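Local coordinates for protein malate dehydrogenase (Picrophilus torridus, PDB 4BGV) that probably catalyses the reversible NAD-dependent oxidation of malate to oxaloacetate, a step of the tricarboxylic acid cycle, at residues L44-G49 and L57-F62; V78-A83 and V240-I245; K119-T124 and I236-M241; F160-L165 and E170-F175; P186-S191 and I196-L201. All coordinates share one frame; numbering follows the deposited sequence.

Contact 1 of 5, residues L44-G49 and L57-F62; sequences LDILEG and LDIKGF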
# COMPACT_ATOMS: atom_id res chain seq x y z
N LEU A 44 19.81 -9.73 -5.73
CA LEU A 44 19.74 -10.56 -4.53
C LEU A 44 19.42 -9.71 -3.28
O LEU A 44 18.68 -10.14 -2.40
CB LEU A 44 21.04 -11.35 -4.32
CG LEU A 44 21.05 -12.37 -3.16
CD1 LEU A 44 19.87 -13.34 -3.27
CD2 LEU A 44 22.37 -13.17 -3.10
N ASP A 45 20.01 -8.53 -3.21
CA ASP A 45 19.82 -7.63 -2.07
C ASP A 45 18.36 -7.21 -2.06
O ASP A 45 17.72 -7.17 -1.02
CB ASP A 45 20.76 -6.42 -2.22
CG ASP A 45 20.92 -5.60 -0.93
OD1 ASP A 45 20.43 -6.02 0.15
OD2 ASP A 45 21.55 -4.53 -1.01
N ILE A 46 17.84 -6.89 -3.24
CA ILE A 46 16.43 -6.53 -3.36
C ILE A 46 15.53 -7.73 -3.01
O ILE A 46 14.58 -7.59 -2.24
CB ILE A 46 16.11 -5.99 -4.77
CG1 ILE A 46 16.74 -4.60 -4.97
CG2 ILE A 46 14.60 -5.95 -5.01
CD1 ILE A 46 16.76 -4.11 -6.44
N LEU A 47 15.84 -8.89 -3.57
CA LEU A 47 15.03 -10.08 -3.31
C LEU A 47 15.01 -10.45 -1.82
O LEU A 47 13.99 -10.88 -1.29
CB LEU A 47 15.54 -11.29 -4.11
CG LEU A 47 14.68 -12.54 -3.99
CD1 LEU A 47 13.31 -12.29 -4.63
CD2 LEU A 47 15.39 -13.73 -4.65
N GLU A 48 16.15 -10.29 -1.15
CA GLU A 48 16.22 -10.68 0.26
C GLU A 48 15.33 -9.85 1.19
O GLU A 48 15.14 -10.22 2.34
CB GLU A 48 17.68 -10.71 0.76
CG GLU A 48 18.45 -11.89 0.18
CD GLU A 48 19.92 -11.91 0.50
OE1 GLU A 48 20.45 -10.91 1.05
OE2 GLU A 48 20.56 -12.96 0.21
N GLY A 49 14.80 -8.73 0.70
CA GLY A 49 13.89 -7.91 1.47
C GLY A 49 12.44 -8.33 1.27
O GLY A 49 11.55 -7.86 1.97
N LEU A 57 7.83 -12.15 -6.00
CA LEU A 57 8.33 -11.94 -7.36
C LEU A 57 9.65 -12.66 -7.57
O LEU A 57 10.36 -12.99 -6.63
CB LEU A 57 8.57 -10.44 -7.61
CG LEU A 57 7.37 -9.52 -7.41
CD1 LEU A 57 7.82 -8.08 -7.37
CD2 LEU A 57 6.33 -9.75 -8.53
N ASP A 58 9.95 -12.90 -8.84
CA ASP A 58 11.23 -13.46 -9.23
C ASP A 58 12.07 -12.25 -9.57
O ASP A 58 11.68 -11.41 -10.40
CB ASP A 58 11.00 -14.35 -10.45
CG ASP A 58 12.25 -15.08 -10.89
OD1 ASP A 58 13.22 -15.15 -10.10
OD2 ASP A 58 12.25 -15.59 -12.04
N ILE A 59 13.21 -12.10 -8.90
CA ILE A 59 14.08 -10.97 -9.14
C ILE A 59 15.48 -11.52 -9.37
O ILE A 59 16.05 -12.16 -8.49
CB ILE A 59 14.05 -9.99 -7.95
CG1 ILE A 59 12.60 -9.57 -7.66
CG2 ILE A 59 14.95 -8.79 -8.22
CD1 ILE A 59 12.45 -8.60 -6.52
N LYS A 60 16.00 -11.32 -10.58
CA LYS A 60 17.27 -11.96 -10.98
C LYS A 60 18.23 -10.94 -11.59
O LYS A 60 17.79 -9.91 -12.13
CB LYS A 60 17.01 -13.08 -11.99
CG LYS A 60 16.19 -14.24 -11.44
CD LYS A 60 16.11 -15.37 -12.46
CE LYS A 60 15.36 -16.58 -11.92
NZ LYS A 60 16.14 -17.32 -10.90
N GLY A 61 19.53 -11.21 -11.51
CA GLY A 61 20.51 -10.33 -12.13
C GLY A 61 21.51 -11.08 -12.99
O GLY A 61 21.88 -12.21 -12.66
N PHE A 62 21.97 -10.45 -14.07
CA PHE A 62 22.84 -11.11 -15.04
C PHE A 62 23.97 -10.20 -15.49
O PHE A 62 23.78 -8.99 -15.59
CB PHE A 62 22.03 -11.54 -16.26
CG PHE A 62 20.91 -12.48 -15.93
CD1 PHE A 62 21.15 -13.84 -15.83
CD2 PHE A 62 19.63 -11.99 -15.69
CE1 PHE A 62 20.11 -14.72 -15.51
CE2 PHE A 62 18.60 -12.85 -15.37
CZ PHE A 62 18.84 -14.22 -15.29
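Ile46 and Leu47, near the C-terminal end of helix 38-47, close over Ile59 at the start of strand 59-63. The helix connects strand 28-33 to the neighbouring parallel strand 59-63, so the contact belongs to a beta-alpha-beta crossover of the Rossmann fold. Packing is tightest around Ile59. Its terminal methyl CD1 meets Ile46 CG2 at 3.7 Å, the two side chains crossing at nearly a right angle. Leu47 passes it in the opposite direction, with CD1 4.1 Å from Ile59 CB. Because CG of Leu47 stands anti to the backbone N (chi1 -174°), the isobutyl group extends toward the strand, and its CD1 also rests 3.6 Å from the carbonyl O of Leu57. Ala18 and Ala22 of helix 12-23 help to cover Ile46 and Ile59.

The far side of the strand is loose and polar. Lys60 leaves it on the side away from the helix and is exposed, its chain resting on Tyr30 and its NZ in a long salt bridge of 3.7 Å to Asp58 OD1. On the helix, Glu48 meets Arg156 of the second subunit. Beta-branched isoleucine suits both strand and buried interface. The side chains that meet are all alkyl, and Leu57 O, the one polar atom touched, makes van der Waals contact; without directional bonds the grip depends on shape and burial, while backbone bonds from Lys60 to Ile29 and Ile31 hold the strand.

Contact 2 of 5, residues V78-A83 and V240-I245; sequences VIVVTA and VMVESI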
# COMPACT_ATOMS: atom_id res chain seq x y z
N VAL A 78 8.17 -4.98 -20.68
CA VAL A 78 8.83 -3.69 -20.72
C VAL A 78 10.32 -3.88 -20.46
O VAL A 78 10.71 -4.69 -19.62
CB VAL A 78 8.25 -2.71 -19.67
CG1 VAL A 78 9.06 -1.41 -19.61
CG2 VAL A 78 6.78 -2.42 -20.00
N ILE A 79 11.14 -3.15 -21.21
CA ILE A 79 12.56 -3.05 -20.94
C ILE A 79 12.89 -1.59 -20.61
O ILE A 79 12.52 -0.68 -21.36
CB ILE A 79 13.39 -3.47 -22.16
CG1 ILE A 79 13.07 -4.92 -22.52
CG2 ILE A 79 14.90 -3.27 -21.92
CD1 ILE A 79 13.73 -5.40 -23.81
N VAL A 80 13.56 -1.38 -19.49
CA VAL A 80 13.94 -0.05 -19.05
C VAL A 80 15.43 0.13 -19.33
O VAL A 80 16.26 -0.63 -18.82
CB VAL A 80 13.70 0.11 -17.52
CG1 VAL A 80 14.04 1.53 -17.08
CG2 VAL A 80 12.26 -0.23 -17.17
N VAL A 81 15.78 1.12 -20.15
CA VAL A 81 17.17 1.34 -20.51
C VAL A 81 17.81 2.44 -19.65
O VAL A 81 17.49 3.62 -19.82
CB VAL A 81 17.31 1.67 -22.01
CG1 VAL A 81 18.78 1.88 -22.41
CG2 VAL A 81 16.68 0.56 -22.86
N THR A 82 18.70 2.06 -18.74
CA THR A 82 19.38 3.03 -17.89
C THR A 82 20.88 2.94 -18.06
O THR A 82 21.63 3.45 -17.25
CB THR A 82 19.08 2.82 -16.38
OG1 THR A 82 19.82 1.69 -15.90
CG2 THR A 82 17.61 2.58 -16.15
N ALA A 83 21.31 2.26 -19.11
CA ALA A 83 22.73 2.10 -19.39
C ALA A 83 23.24 3.42 -19.96
O ALA A 83 22.48 4.19 -20.52
CB ALA A 83 22.94 0.96 -20.37
N VAL A 240 6.39 4.80 -12.44
CA VAL A 240 4.99 5.12 -12.75
C VAL A 240 4.72 4.98 -14.26
O VAL A 240 3.62 4.61 -14.66
CB VAL A 240 4.52 6.50 -12.21
CG1 VAL A 240 4.58 6.51 -10.68
CG2 VAL A 240 5.33 7.64 -12.81
N MET A 241 5.72 5.26 -15.08
CA MET A 241 5.60 5.04 -16.53
C MET A 241 5.54 3.54 -16.85
O MET A 241 4.68 3.10 -17.61
CB MET A 241 6.78 5.65 -17.28
CG MET A 241 6.79 7.17 -17.29
SD MET A 241 8.39 7.87 -17.76
CE MET A 241 8.53 7.38 -19.49
N VAL A 242 6.45 2.77 -16.26
CA VAL A 242 6.50 1.33 -16.53
C VAL A 242 5.19 0.63 -16.11
O VAL A 242 4.63 -0.20 -16.85
CB VAL A 242 7.68 0.67 -15.78
CG1 VAL A 242 7.65 -0.86 -15.95
CG2 VAL A 242 9.02 1.27 -16.27
N GLU A 243 4.70 0.95 -14.92
CA GLU A 243 3.50 0.27 -14.43
C GLU A 243 2.26 0.67 -15.25
O GLU A 243 1.31 -0.11 -15.37
CB GLU A 243 3.29 0.53 -12.92
CG GLU A 243 2.75 1.91 -12.62
CD GLU A 243 2.68 2.20 -11.13
OE1 GLU A 243 3.20 1.40 -10.32
OE2 GLU A 243 2.10 3.24 -10.77
N SER A 244 2.27 1.86 -15.84
CA SER A 244 1.13 2.25 -16.68
C SER A 244 1.08 1.37 -17.93
O SER A 244 -0.01 1.07 -18.44
CB SER A 244 1.19 3.74 -17.09
OG SER A 244 -0.05 4.15 -17.67
N ILE A 245 2.23 0.97 -18.44
CA ILE A 245 2.25 0.01 -19.56
C ILE A 245 1.83 -1.39 -19.11
O ILE A 245 0.88 -1.99 -19.65
CB ILE A 245 3.65 -0.09 -20.20
CG1 ILE A 245 4.10 1.27 -20.71
CG2 ILE A 245 3.64 -1.11 -21.37
CD1 ILE A 245 5.52 1.29 -21.25
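No ring, amide or carboxylate takes part where Val78 and Val80 meet Val242 and Ile245; the surfaces that face each other are made of branched alkyl groups alone. Strand 78-81 lies inside the parallel sheet of the Rossmann fold, between strands 4-8 and 119-122. Helix 232-246, from the C-terminal alpha/beta domain, runs nearly antiparallel to it at 164°, the axes of the two segments 9.6 Å apart, so the contact joins the two domains.

Val78 does most of the work. Its CG2 sits against Ile245, 3.7 Å from CG2 of that residue, and is also within touching range of CB and CD1, so one methyl touches three carbons of the isoleucine. The other methyl, CG1, approaches Val242 CG1 at 4.0 Å. The two contacts use different branches because Val78 places CG1 anti to the backbone N (chi1 173°) and CG2 beside it. Val242 divides its methyls in the same way, one for Val78 and one for Val80.

Valine suits the strand, where beta-branching favours extended backbone and the compact side chain packs two methyls between strand and helix. Isoleucine reaches further from the helix. Ile5 on strand 4-8 also touches Val80 and Val242, continuing this apolar seam. On the helix face turned from the strand, buried Glu243 instead pairs through OE2 with Arg24 and Arg249. At the other end of the seam, Val80 meets Val242 almost at a right angle, CG2 to CG2 at 3.7 Å.

Contact 3 of 5, residues K119-T124 and I236-M241; sequences KIVVVT and ISIAVM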
# COMPACT_ATOMS: atom_id res chain seq x y z
N LYS A 119 7.87 -3.35 -24.99
CA LYS A 119 7.78 -1.88 -24.95
C LYS A 119 9.03 -1.37 -24.23
O LYS A 119 9.52 -2.00 -23.30
CB LYS A 119 6.52 -1.42 -24.22
CG LYS A 119 5.24 -1.36 -25.08
CD LYS A 119 4.65 -2.74 -25.35
CE LYS A 119 4.15 -3.43 -24.08
NZ LYS A 119 3.33 -4.66 -24.35
N ILE A 120 9.56 -0.23 -24.67
CA ILE A 120 10.81 0.27 -24.10
C ILE A 120 10.61 1.60 -23.40
O ILE A 120 9.97 2.49 -23.95
CB ILE A 120 11.89 0.46 -25.20
CG1 ILE A 120 11.85 -0.71 -26.20
CG2 ILE A 120 13.29 0.64 -24.57
CD1 ILE A 120 12.14 -2.10 -25.57
N VAL A 121 11.16 1.72 -22.19
CA VAL A 121 11.21 3.00 -21.48
C VAL A 121 12.68 3.41 -21.38
O VAL A 121 13.47 2.77 -20.68
CB VAL A 121 10.59 2.90 -20.06
CG1 VAL A 121 10.85 4.19 -19.27
CG2 VAL A 121 9.07 2.63 -20.17
N VAL A 122 13.03 4.47 -22.10
CA VAL A 122 14.43 4.90 -22.19
C VAL A 122 14.69 6.02 -21.19
O VAL A 122 13.97 7.00 -21.16
CB VAL A 122 14.77 5.38 -23.62
CG1 VAL A 122 16.25 5.74 -23.74
CG2 VAL A 122 14.43 4.28 -24.63
N VAL A 123 15.74 5.85 -20.38
CA VAL A 123 16.04 6.77 -19.28
C VAL A 123 17.31 7.58 -19.53
O VAL A 123 17.41 8.74 -19.12
CB VAL A 123 16.24 5.98 -17.97
CG1 VAL A 123 16.76 6.88 -16.83
CG2 VAL A 123 14.93 5.26 -17.59
N THR A 124 18.29 6.96 -20.17
CA THR A 124 19.56 7.61 -20.49
C THR A 124 19.37 9.03 -21.07
O THR A 124 18.65 9.21 -22.04
CB THR A 124 20.36 6.73 -21.48
OG1 THR A 124 20.40 5.37 -21.00
CG2 THR A 124 21.79 7.24 -21.65
N ILE A 236 11.15 6.47 -8.99
CA ILE A 236 9.69 6.40 -8.95
C ILE A 236 9.07 7.05 -10.20
O ILE A 236 8.05 6.59 -10.69
CB ILE A 236 9.09 6.94 -7.60
CG1 ILE A 236 7.56 6.78 -7.57
CG2 ILE A 236 9.51 8.41 -7.32
CD1 ILE A 236 7.09 5.34 -7.60
N SER A 237 9.70 8.09 -10.73
CA SER A 237 9.19 8.73 -11.96
C SER A 237 9.17 7.75 -13.14
O SER A 237 8.26 7.76 -13.96
CB SER A 237 10.03 9.97 -12.32
OG SER A 237 9.97 10.93 -11.28
N ILE A 238 10.18 6.89 -13.18
CA ILE A 238 10.29 5.86 -14.20
C ILE A 238 9.28 4.75 -13.94
O ILE A 238 8.58 4.30 -14.86
CB ILE A 238 11.71 5.28 -14.20
CG1 ILE A 238 12.72 6.35 -14.65
CG2 ILE A 238 11.79 4.03 -15.08
CD1 ILE A 238 14.15 6.02 -14.19
N ALA A 239 9.20 4.30 -12.69
CA ALA A 239 8.28 3.22 -12.34
C ALA A 239 6.82 3.55 -12.65
O ALA A 239 6.06 2.68 -13.08
CB ALA A 239 8.44 2.81 -10.88
N VAL A 240 6.39 4.80 -12.44
CA VAL A 240 4.99 5.12 -12.75
C VAL A 240 4.72 4.98 -14.26
O VAL A 240 3.62 4.61 -14.66
CB VAL A 240 4.52 6.50 -12.21
CG1 VAL A 240 4.58 6.51 -10.68
CG2 VAL A 240 5.33 7.64 -12.81
N MET A 241 5.72 5.26 -15.08
CA MET A 241 5.60 5.04 -16.53
C MET A 241 5.54 3.54 -16.85
O MET A 241 4.68 3.10 -17.61
CB MET A 241 6.78 5.65 -17.28
CG MET A 241 6.79 7.17 -17.29
SD MET A 241 8.39 7.87 -17.76
CE MET A 241 8.53 7.38 -19.49
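The end of a Rossmann strand that probably helps to form the NAD site is packed here against the C-terminal domain: Val121 and Val123, from strand 119-122 and the loop after it, meet Ile238 and Met241 of helix 232-246. Val123 and Thr124 are probable NAD-binding residues. The closer half lies at Val123, whose CG2 is 3.6 Å from Ile238 CD1, while CG1 of the same valine stands 3.8 Å from that methyl. The isoleucine tip therefore fits against both valine branches, the side chains crossing at about a right angle. Ile238 also touches Val13, another probable NAD-binding residue, on helix 12-23.

The other half is looser. Val121 CG1 lies 4.0 Å from Met241 CE and 4.3 Å from Ile238 CG2. Met241 reaches it because its chain bends at the thioether (chi3 67°), bringing the terminal methyl round to the strand. The unbranched, flexible methionine can thus bring its methyl to Val121, while the longer arm of isoleucine reaches Val123. Since only hydrocarbon and thioether groups meet, the contact puts an apolar surface behind the probable cofactor loop, held by van der Waals contact alone.

Contact 4 of 5, residues F160-L165 and E170-F175; sequences FLAQEL and EDVNAF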
# COMPACT_ATOMS: atom_id res chain seq x y z
N PHE A 160 8.25 21.48 -5.15
CA PHE A 160 8.59 22.87 -4.85
C PHE A 160 7.34 23.72 -4.60
O PHE A 160 7.29 24.54 -3.67
CB PHE A 160 9.43 23.48 -5.98
CG PHE A 160 10.68 22.69 -6.33
CD1 PHE A 160 11.37 21.96 -5.37
CD2 PHE A 160 11.18 22.71 -7.63
CE1 PHE A 160 12.52 21.24 -5.70
CE2 PHE A 160 12.33 21.99 -7.97
CZ PHE A 160 13.00 21.25 -7.00
N LEU A 161 6.33 23.53 -5.45
CA LEU A 161 5.06 24.24 -5.30
C LEU A 161 4.37 23.88 -3.99
O LEU A 161 3.87 24.75 -3.26
CB LEU A 161 4.14 23.92 -6.47
CG LEU A 161 4.47 24.52 -7.84
CD1 LEU A 161 3.58 23.91 -8.91
CD2 LEU A 161 4.28 26.03 -7.79
N ALA A 162 4.34 22.58 -3.69
CA ALA A 162 3.64 22.11 -2.50
C ALA A 162 4.30 22.65 -1.24
O ALA A 162 3.63 23.06 -0.29
CB ALA A 162 3.60 20.58 -2.48
N GLN A 163 5.63 22.69 -1.22
CA GLN A 163 6.30 23.22 -0.05
C GLN A 163 6.11 24.73 0.06
O GLN A 163 5.98 25.25 1.15
CB GLN A 163 7.77 22.79 0.00
CG GLN A 163 7.90 21.26 0.15
CD GLN A 163 9.04 20.81 1.07
OE1 GLN A 163 8.81 20.13 2.09
NE2 GLN A 163 10.26 21.16 0.70
N GLU A 164 6.06 25.42 -1.08
CA GLU A 164 5.89 26.86 -1.05
C GLU A 164 4.50 27.25 -0.55
O GLU A 164 4.34 28.24 0.16
CB GLU A 164 6.14 27.47 -2.43
CG GLU A 164 6.22 28.98 -2.42
CD GLU A 164 7.51 29.48 -1.79
OE1 GLU A 164 8.54 28.77 -1.88
OE2 GLU A 164 7.49 30.56 -1.19
N LEU A 165 3.49 26.47 -0.93
CA LEU A 165 2.10 26.73 -0.57
C LEU A 165 1.63 25.95 0.66
O LEU A 165 0.50 26.15 1.12
CB LEU A 165 1.19 26.42 -1.76
CG LEU A 165 1.30 27.46 -2.89
CD1 LEU A 165 0.70 26.94 -4.18
CD2 LEU A 165 0.62 28.76 -2.47
N GLU A 170 -0.19 15.59 -3.17
CA GLU A 170 -1.19 14.93 -4.02
C GLU A 170 -2.06 15.91 -4.80
O GLU A 170 -2.61 15.56 -5.84
CB GLU A 170 -2.09 14.01 -3.19
CG GLU A 170 -3.13 13.27 -4.02
CD GLU A 170 -3.72 12.07 -3.30
OE1 GLU A 170 -3.45 11.90 -2.09
OE2 GLU A 170 -4.45 11.28 -3.96
N ASP A 171 -2.17 17.13 -4.30
CA ASP A 171 -3.09 18.09 -4.89
C ASP A 171 -2.43 19.14 -5.79
O ASP A 171 -3.12 19.96 -6.40
CB ASP A 171 -3.93 18.74 -3.79
CG ASP A 171 -4.76 17.71 -3.02
OD1 ASP A 171 -5.35 16.82 -3.68
OD2 ASP A 171 -4.80 17.77 -1.77
N VAL A 172 -1.10 19.10 -5.87
CA VAL A 172 -0.41 20.02 -6.77
C VAL A 172 -0.26 19.36 -8.15
O VAL A 172 0.07 18.18 -8.26
CB VAL A 172 0.98 20.44 -6.23
CG1 VAL A 172 1.65 21.38 -7.21
CG2 VAL A 172 0.85 21.14 -4.89
N ASN A 173 -0.53 20.13 -9.19
CA ASN A 173 -0.36 19.68 -10.56
C ASN A 173 0.54 20.65 -11.29
O ASN A 173 0.26 21.84 -11.31
CB ASN A 173 -1.70 19.60 -11.25
CG ASN A 173 -2.66 18.68 -10.52
OD1 ASN A 173 -2.53 17.46 -10.62
ND2 ASN A 173 -3.59 19.25 -9.76
N ALA A 174 1.61 20.15 -11.89
CA ALA A 174 2.58 21.02 -12.56
C ALA A 174 2.78 20.54 -13.99
O ALA A 174 3.18 19.41 -14.23
CB ALA A 174 3.90 20.99 -11.80
N PHE A 175 2.49 21.43 -14.95
CA PHE A 175 2.44 21.05 -16.35
C PHE A 175 3.74 21.42 -17.06
O PHE A 175 4.06 22.60 -17.21
CB PHE A 175 1.26 21.76 -17.03
CG PHE A 175 0.90 21.19 -18.37
CD1 PHE A 175 1.55 21.61 -19.51
CD2 PHE A 175 -0.06 20.22 -18.48
CE1 PHE A 175 1.24 21.10 -20.74
CE2 PHE A 175 -0.39 19.69 -19.72
CZ PHE A 175 0.27 20.13 -20.84
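Leu161 lies across Val172, its CB and its CD1 both touching one methyl of the valine, CG1, with the CD1 contact at 3.6 Å. The leucine chain leaves the helix with CG beside the backbone N (chi1 -72°), which together with an extended chi2 (171°) carries CD1 along the strand as far as Ala174, whose CB is 4.1 Å away. The second methyl of Val172 goes to the next helical residue: CG2 packs on Ala162 CB at 3.7 Å. Thus the valine divides its two methyls between Leu161 and Ala162, and a small alanine suits a position where the backbones approach to 6.2 Å between Ala162 CA and Val172 CA.

The helix is 150-165, and strand 172-178 is, within this chain, an outermost strand of the three-stranded antiparallel sheet of the C-terminal alpha/beta domain. A short loop joins them, and their segments run at 136° to each other. Phe169 and Val167 of that loop add to the apolar cover, as does Ile210 of helix 204-215 upon Leu161. Asn173, on the strand's other face, packs on Asn173 of the third subunit, while nearby Asp171 forms a salt bridge to Arg251 of that subunit.

Contact 5 of 5, residues P186-S191 and I196-L201; sequences PFIRYS and IPIEDL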
# COMPACT_ATOMS: atom_id res chain seq x y z
N PRO A 186 7.36 24.88 -19.34
CA PRO A 186 6.23 24.80 -18.42
C PRO A 186 5.01 25.50 -19.02
O PRO A 186 5.18 26.45 -19.78
CB PRO A 186 6.72 25.60 -17.21
CG PRO A 186 7.63 26.64 -17.82
CD PRO A 186 8.28 25.99 -19.02
N PHE A 187 3.81 25.00 -18.72
CA PHE A 187 2.58 25.77 -18.95
C PHE A 187 2.10 26.16 -17.56
O PHE A 187 1.50 25.35 -16.84
CB PHE A 187 1.47 24.95 -19.64
CG PHE A 187 1.68 24.72 -21.12
CD1 PHE A 187 2.93 24.40 -21.63
CD2 PHE A 187 0.60 24.75 -21.98
CE1 PHE A 187 3.11 24.16 -23.00
CE2 PHE A 187 0.76 24.50 -23.34
CZ PHE A 187 2.01 24.20 -23.86
N ILE A 188 2.41 27.38 -17.16
CA ILE A 188 2.03 27.86 -15.83
C ILE A 188 0.52 27.87 -15.70
O ILE A 188 -0.01 27.52 -14.64
CB ILE A 188 2.59 29.27 -15.57
CG1 ILE A 188 4.12 29.22 -15.51
CG2 ILE A 188 2.02 29.86 -14.30
CD1 ILE A 188 4.65 28.03 -14.76
N ARG A 189 -0.18 28.24 -16.77
CA ARG A 189 -1.64 28.29 -16.74
C ARG A 189 -2.30 26.94 -16.50
O ARG A 189 -3.43 26.88 -16.02
CB ARG A 189 -2.20 28.95 -18.01
CG ARG A 189 -1.87 28.19 -19.27
CD ARG A 189 -2.05 29.06 -20.51
NE ARG A 189 -1.64 28.33 -21.70
CZ ARG A 189 -2.49 27.75 -22.54
NH1 ARG A 189 -3.80 27.85 -22.34
NH2 ARG A 189 -2.02 27.11 -23.60
N TYR A 190 -1.60 25.85 -16.82
CA TYR A 190 -2.15 24.51 -16.58
C TYR A 190 -1.66 23.92 -15.26
O TYR A 190 -1.83 22.73 -15.00
CB TYR A 190 -1.79 23.56 -17.71
CG TYR A 190 -2.50 23.81 -19.03
CD1 TYR A 190 -3.53 24.74 -19.14
CD2 TYR A 190 -2.17 23.07 -20.15
CE1 TYR A 190 -4.19 24.94 -20.36
CE2 TYR A 190 -2.81 23.26 -21.37
CZ TYR A 190 -3.81 24.19 -21.47
OH TYR A 190 -4.43 24.35 -22.69
N SER A 191 -1.01 24.74 -14.45
CA SER A 191 -0.47 24.27 -13.18
C SER A 191 -1.35 24.86 -12.10
O SER A 191 -1.73 26.03 -12.17
CB SER A 191 0.99 24.73 -13.00
OG SER A 191 1.80 24.24 -14.06
N ILE A 196 -7.15 25.15 -8.74
CA ILE A 196 -6.98 26.59 -8.58
C ILE A 196 -5.64 26.96 -9.20
O ILE A 196 -4.60 26.47 -8.75
CB ILE A 196 -7.00 27.01 -7.10
CG1 ILE A 196 -8.31 26.59 -6.44
CG2 ILE A 196 -6.79 28.52 -7.00
CD1 ILE A 196 -8.34 26.74 -4.91
N PRO A 197 -5.64 27.82 -10.23
CA PRO A 197 -4.37 28.11 -10.92
C PRO A 197 -3.33 28.66 -9.97
O PRO A 197 -3.64 29.44 -9.05
CB PRO A 197 -4.77 29.15 -11.97
CG PRO A 197 -6.21 28.88 -12.22
CD PRO A 197 -6.77 28.53 -10.87
N ILE A 198 -2.08 28.24 -10.16
CA ILE A 198 -0.99 28.67 -9.31
C ILE A 198 -0.77 30.19 -9.42
O ILE A 198 -0.29 30.83 -8.48
CB ILE A 198 0.29 27.88 -9.66
CG1 ILE A 198 0.99 27.41 -8.40
CG2 ILE A 198 1.18 28.64 -10.62
CD1 ILE A 198 0.38 26.14 -7.85
N GLU A 199 -1.13 30.77 -10.57
CA GLU A 199 -0.99 32.22 -10.74
C GLU A 199 -1.90 33.01 -9.82
O GLU A 199 -1.66 34.20 -9.59
CB GLU A 199 -1.24 32.64 -12.19
CG GLU A 199 -0.06 32.39 -13.09
CD GLU A 199 -0.43 32.39 -14.56
OE1 GLU A 199 -1.34 31.62 -14.96
OE2 GLU A 199 0.18 33.17 -15.32
N ASP A 200 -2.97 32.38 -9.33
CA ASP A 200 -3.86 32.99 -8.35
C ASP A 200 -3.34 32.83 -6.93
O ASP A 200 -3.89 33.42 -6.01
CB ASP A 200 -5.26 32.37 -8.41
CG ASP A 200 -5.95 32.62 -9.73
OD1 ASP A 200 -5.46 33.46 -10.51
OD2 ASP A 200 -6.99 31.98 -9.99
N LEU A 201 -2.30 32.01 -6.75
CA LEU A 201 -1.88 31.61 -5.41
C LEU A 201 -0.49 32.13 -5.03
O LEU A 201 -0.19 32.29 -3.85
CB LEU A 201 -1.93 30.08 -5.29
CG LEU A 201 -3.30 29.41 -5.43
CD1 LEU A 201 -3.19 27.89 -5.36
CD2 LEU A 201 -4.24 29.93 -4.35
O HOH W 1 -1.51 29.45 -13.09
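This is a mixed backbone, water and side-chain contact in the beta hairpin formed by strands 184-193 and 196-197, at what is, within this chain, the edge of the antiparallel sheet of the C-terminal domain. Ile198 N donates to Ser191 O at 3.0 Å; the bond is nearly straight at hydrogen (167°), with the donor tilted from the carbonyl plane. The same oxygen receives a CA-H...O contact from Pro197, its CA 3.6 Å away. Proline, which has no N-H to offer, suits this place just before the bonding residue.

Before Ser191 the chain bends sharply through two overlapping type I turns, Phe187 to Tyr190 and Ile188 to Ser191. Ser191 pins the bend: OG donates to Phe187 O, which Tyr190 N approaches from the opposite face, and OG in turn accepts from Phe175 N on the neighbouring strand.

On the other flank Ile188 CG2 presses on the aliphatic part of Glu199, 3.5 Å from its CG, the side chains crossing at about a right angle. Glutamate suits this exposed position, since its methylenes pack while its carboxylate stays polar: OE2 pairs with Arg204. Arg189 directs its guanidinium away to Glu297, leaving its backbone and CB near Glu199 OE1.

One water completes the join. It accepts from Glu199 N, and donates both to Ile188 O at 2.9 Å and to Glu199 OE1, also at 2.9 Å.

In the fold
Contacts 2 and 3 form the core: their centres are 4 Å apart, both use helix 232-246, and overlapping parts of it pack on the adjacent strands 78-81 and 119-122, joining the two domains through wholly apolar side chains. Contact 1 reaches the same parallel sheet at its outer strand, about 18 Å from contact 2 between centres; its side-chain packing is also apolar, and it lies at the second subunit, which contacts 3 and 4 also reach. Contacts 4 and 5 lie in the other domain, side by side on one antiparallel sheet and both against the third subunit. There the chemistry divides: contact 4 is a buried helix-strand packing, whereas contact 5, partly exposed, adds backbone, water and charged groups.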